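Local coordinates for Nsp15 (Middle East respiratory syndrome-related coronavirus, PDB 5YVD), which probably cleaves RNA on the 3' side of uridylates, as a coronavirus endoribonuclease of the EndoU family, at residues K141-D152 and K172-F183. Numbering follows the deposited sequence.
Sequences KIKKYPCMVGPD and KFYLYKKVNNEF
M148 and L175 form a hydrogen-bonded antiparallel pair in the mixed sheet of the Nsp15 middle domain. Strand 148-149 is the outermost strand on this side within the chain. Strand 174-178 separates it from strand 134-138, to which the backbones of Y174, Y176 and K178 bond. M148 N donates to L175 O, and L175 N returns a bond to M148 O at 2.9 Å. G150 N extends the ladder to F173 O at 2.8 Å. V149 faces Y174 in the non-hydrogen-bonded pair between them, and its O accepts from Y191 OH instead. A water donates to P146 O at 2.6 Å and accepts only a weak bond from K177 N.

The ring of Y176 points into the loop before strand 148-149. Its OH accepts from I142 N at 2.8 Å and 170°, which satisfies a backbone amide in that loop. With chi1 at 162°, anti to its N, C147 turns SG to the edge of the Y174 ring. K141 CG lies over a face of that ring. The Y145 and F183 rings are nearly parallel but slid apart. Y145 CB lies over one face of F183, and K178 CG covers the opposite face. At the far end K172 bends at chi2 and chi3. Its NZ makes a salt bridge to D152 OD1 at 2.7 Å and a weak bond to G150 O at 3.2 Å.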
# COMPACT_ATOMS: atom_id res chain seq x y z
N LYS A 141 36.21 6.71 -32.48
CA LYS A 141 35.91 7.66 -33.56
C LYS A 141 35.24 6.94 -34.72
O LYS A 141 35.68 5.85 -35.11
CB LYS A 141 37.20 8.32 -34.08
CG LYS A 141 37.55 9.64 -33.41
CD LYS A 141 38.56 10.46 -34.22
CE LYS A 141 37.95 11.18 -35.42
NZ LYS A 141 37.20 12.41 -35.01
N ILE A 142 34.19 7.53 -35.27
CA ILE A 142 33.55 6.95 -36.45
C ILE A 142 33.84 7.84 -37.63
O ILE A 142 33.33 8.97 -37.70
CB ILE A 142 32.04 6.73 -36.27
CG1 ILE A 142 31.84 5.49 -35.39
CG2 ILE A 142 31.36 6.50 -37.61
CD1 ILE A 142 30.48 5.40 -34.73
N LYS A 143 34.66 7.31 -38.54
CA LYS A 143 35.13 8.03 -39.70
C LYS A 143 35.52 9.41 -39.24
O LYS A 143 36.35 9.54 -38.35
CB LYS A 143 34.07 8.05 -40.82
CG LYS A 143 33.68 6.67 -41.32
CD LYS A 143 33.02 6.72 -42.70
CE LYS A 143 32.33 5.40 -43.04
NZ LYS A 143 32.00 5.28 -44.48
N LYS A 144 34.92 10.45 -39.79
CA LYS A 144 35.37 11.78 -39.43
C LYS A 144 34.22 12.71 -39.11
O LYS A 144 34.38 13.92 -39.10
CB LYS A 144 36.27 12.34 -40.56
CG LYS A 144 37.48 13.10 -40.03
CD LYS A 144 38.57 13.31 -41.07
CE LYS A 144 39.14 11.99 -41.58
NZ LYS A 144 40.28 12.20 -42.51
N TYR A 145 33.06 12.14 -38.79
CA TYR A 145 31.89 12.97 -38.49
C TYR A 145 32.21 13.91 -37.31
O TYR A 145 33.14 13.64 -36.51
CB TYR A 145 30.68 12.10 -38.18
CG TYR A 145 30.28 11.19 -39.31
CD1 TYR A 145 29.67 11.70 -40.45
CD2 TYR A 145 30.50 9.82 -39.25
CE1 TYR A 145 29.29 10.88 -41.50
CE2 TYR A 145 30.13 8.98 -40.30
CZ TYR A 145 29.52 9.52 -41.43
OH TYR A 145 29.15 8.72 -42.50
N PRO A 146 31.46 15.02 -37.18
CA PRO A 146 31.71 15.93 -36.07
C PRO A 146 31.45 15.24 -34.75
O PRO A 146 30.42 14.57 -34.59
CB PRO A 146 30.69 17.07 -36.29
CG PRO A 146 30.18 16.89 -37.68
CD PRO A 146 30.28 15.42 -37.97
N CYS A 147 32.36 15.40 -33.80
CA CYS A 147 32.38 14.54 -32.64
C CYS A 147 32.69 15.27 -31.35
O CYS A 147 33.71 15.92 -31.25
CB CYS A 147 33.43 13.45 -32.86
SG CYS A 147 33.94 12.60 -31.36
N MET A 148 31.81 15.13 -30.37
CA MET A 148 32.10 15.52 -29.01
C MET A 148 32.90 14.39 -28.32
O MET A 148 32.46 13.25 -28.27
CB MET A 148 30.81 15.74 -28.24
CG MET A 148 29.81 16.67 -28.88
SD MET A 148 28.11 16.29 -28.41
CE MET A 148 27.43 17.92 -28.73
N VAL A 149 34.08 14.71 -27.80
CA VAL A 149 34.92 13.73 -27.14
C VAL A 149 34.73 13.86 -25.66
O VAL A 149 35.08 14.89 -25.08
CB VAL A 149 36.41 13.96 -27.43
CG1 VAL A 149 37.26 12.92 -26.69
CG2 VAL A 149 36.64 13.92 -28.94
N GLY A 150 34.23 12.81 -25.04
CA GLY A 150 33.91 12.85 -23.62
C GLY A 150 35.10 13.05 -22.70
O GLY A 150 36.23 13.10 -23.16
N PRO A 151 34.84 13.13 -21.39
CA PRO A 151 35.88 13.37 -20.37
C PRO A 151 36.68 12.12 -19.99
O PRO A 151 36.41 11.04 -20.48
CB PRO A 151 35.07 13.87 -19.18
CG PRO A 151 33.72 13.22 -19.34
CD PRO A 151 33.48 13.08 -20.81
N ASP A 152 37.66 12.28 -19.10
CA ASP A 152 38.51 11.15 -18.69
C ASP A 152 37.90 10.29 -17.58
O ASP A 152 38.63 9.75 -16.73
CB ASP A 152 39.89 11.65 -18.25
CG ASP A 152 40.66 12.29 -19.38
OD1 ASP A 152 40.48 11.87 -20.54
OD2 ASP A 152 41.47 13.20 -19.08
N LYS A 172 36.80 6.54 -22.58
CA LYS A 172 36.77 7.66 -23.51
C LYS A 172 35.68 7.40 -24.54
O LYS A 172 35.82 6.50 -25.40
CB LYS A 172 38.13 7.86 -24.18
CG LYS A 172 38.19 9.06 -25.13
CD LYS A 172 38.93 10.26 -24.59
CE LYS A 172 38.48 10.69 -23.21
NZ LYS A 172 39.16 11.97 -22.90
N PHE A 173 34.61 8.18 -24.46
CA PHE A 173 33.50 7.99 -25.39
C PHE A 173 33.48 9.09 -26.42
O PHE A 173 33.83 10.23 -26.13
CB PHE A 173 32.16 7.86 -24.65
CG PHE A 173 32.00 6.53 -23.95
CD1 PHE A 173 32.31 6.40 -22.59
CD2 PHE A 173 31.59 5.41 -24.66
CE1 PHE A 173 32.18 5.18 -21.94
CE2 PHE A 173 31.45 4.18 -24.02
CZ PHE A 173 31.75 4.06 -22.67
N TYR A 174 33.12 8.70 -27.65
CA TYR A 174 32.99 9.61 -28.76
C TYR A 174 31.50 9.65 -28.99
O TYR A 174 30.85 8.62 -29.21
CB TYR A 174 33.80 9.12 -29.97
CG TYR A 174 35.27 8.97 -29.64
CD1 TYR A 174 36.12 10.07 -29.65
CD2 TYR A 174 35.81 7.73 -29.27
CE1 TYR A 174 37.47 9.94 -29.33
CE2 TYR A 174 37.16 7.60 -28.95
CZ TYR A 174 37.99 8.71 -28.98
OH TYR A 174 39.32 8.60 -28.66
N LEU A 175 30.97 10.86 -28.91
CA LEU A 175 29.57 11.13 -28.75
C LEU A 175 29.06 11.93 -29.92
O LEU A 175 29.60 13.00 -30.23
CB LEU A 175 29.39 11.95 -27.49
CG LEU A 175 29.68 11.17 -26.21
CD1 LEU A 175 30.17 12.10 -25.13
CD2 LEU A 175 28.46 10.40 -25.75
N TYR A 176 28.01 11.44 -30.57
CA TYR A 176 27.48 12.11 -31.76
C TYR A 176 26.05 12.50 -31.54
O TYR A 176 25.32 11.84 -30.81
CB TYR A 176 27.62 11.22 -33.00
CG TYR A 176 29.04 10.79 -33.24
CD1 TYR A 176 29.82 11.42 -34.20
CD2 TYR A 176 29.63 9.80 -32.48
CE1 TYR A 176 31.14 11.06 -34.42
CE2 TYR A 176 30.96 9.43 -32.70
CZ TYR A 176 31.71 10.07 -33.67
OH TYR A 176 33.02 9.72 -33.93
N LYS A 177 25.65 13.59 -32.15
CA LYS A 177 24.26 14.00 -32.10
C LYS A 177 23.81 14.39 -33.48
O LYS A 177 24.55 15.05 -34.22
CB LYS A 177 24.07 15.16 -31.12
CG LYS A 177 22.63 15.55 -30.95
CD LYS A 177 22.41 16.46 -29.76
CE LYS A 177 20.93 16.66 -29.50
NZ LYS A 177 20.67 17.90 -28.72
N LYS A 178 22.60 13.97 -33.83
CA LYS A 178 21.96 14.33 -35.09
C LYS A 178 20.64 15.06 -34.82
O LYS A 178 19.89 14.69 -33.91
CB LYS A 178 21.68 13.07 -35.91
CG LYS A 178 22.78 12.73 -36.89
CD LYS A 178 22.61 11.35 -37.48
CE LYS A 178 21.44 11.27 -38.43
NZ LYS A 178 21.08 9.84 -38.70
N VAL A 179 20.38 16.09 -35.61
CA VAL A 179 19.12 16.81 -35.57
C VAL A 179 18.73 17.09 -37.01
O VAL A 179 19.48 17.76 -37.71
CB VAL A 179 19.25 18.16 -34.81
CG1 VAL A 179 18.01 19.03 -35.00
CG2 VAL A 179 19.53 17.92 -33.32
N ASN A 180 17.58 16.59 -37.44
CA ASN A 180 17.11 16.69 -38.84
C ASN A 180 18.00 15.90 -39.77
O ASN A 180 18.26 16.32 -40.89
CB ASN A 180 17.03 18.15 -39.30
CG ASN A 180 16.04 18.96 -38.49
OD1 ASN A 180 14.85 18.69 -38.50
ND2 ASN A 180 16.54 19.96 -37.78
N ASN A 181 18.48 14.76 -39.30
CA ASN A 181 19.44 13.92 -40.05
C ASN A 181 20.75 14.67 -40.37
O ASN A 181 21.44 14.38 -41.35
CB ASN A 181 18.79 13.36 -41.32
CG ASN A 181 19.11 11.88 -41.54
OD1 ASN A 181 18.83 11.06 -40.67
ND2 ASN A 181 19.68 11.54 -42.69
N GLU A 182 21.08 15.64 -39.52
CA GLU A 182 22.27 16.46 -39.68
C GLU A 182 23.07 16.45 -38.35
O GLU A 182 22.53 16.77 -37.27
CB GLU A 182 21.88 17.90 -40.08
CG GLU A 182 21.24 18.04 -41.47
CD GLU A 182 22.12 18.79 -42.46
OE1 GLU A 182 23.34 18.55 -42.46
OE2 GLU A 182 21.60 19.63 -43.25
N PHE A 183 24.34 16.09 -38.43
CA PHE A 183 25.21 16.11 -37.25
C PHE A 183 25.38 17.51 -36.68
O PHE A 183 25.51 18.45 -37.42
CB PHE A 183 26.57 15.59 -37.61
CG PHE A 183 26.61 14.12 -37.82
CD1 PHE A 183 26.91 13.26 -36.76
CD2 PHE A 183 26.38 13.59 -39.06
CE1 PHE A 183 26.98 11.89 -36.94
CE2 PHE A 183 26.44 12.23 -39.26
CZ PHE A 183 26.74 11.37 -38.19
O HOH W 1 28.12 15.25 -33.60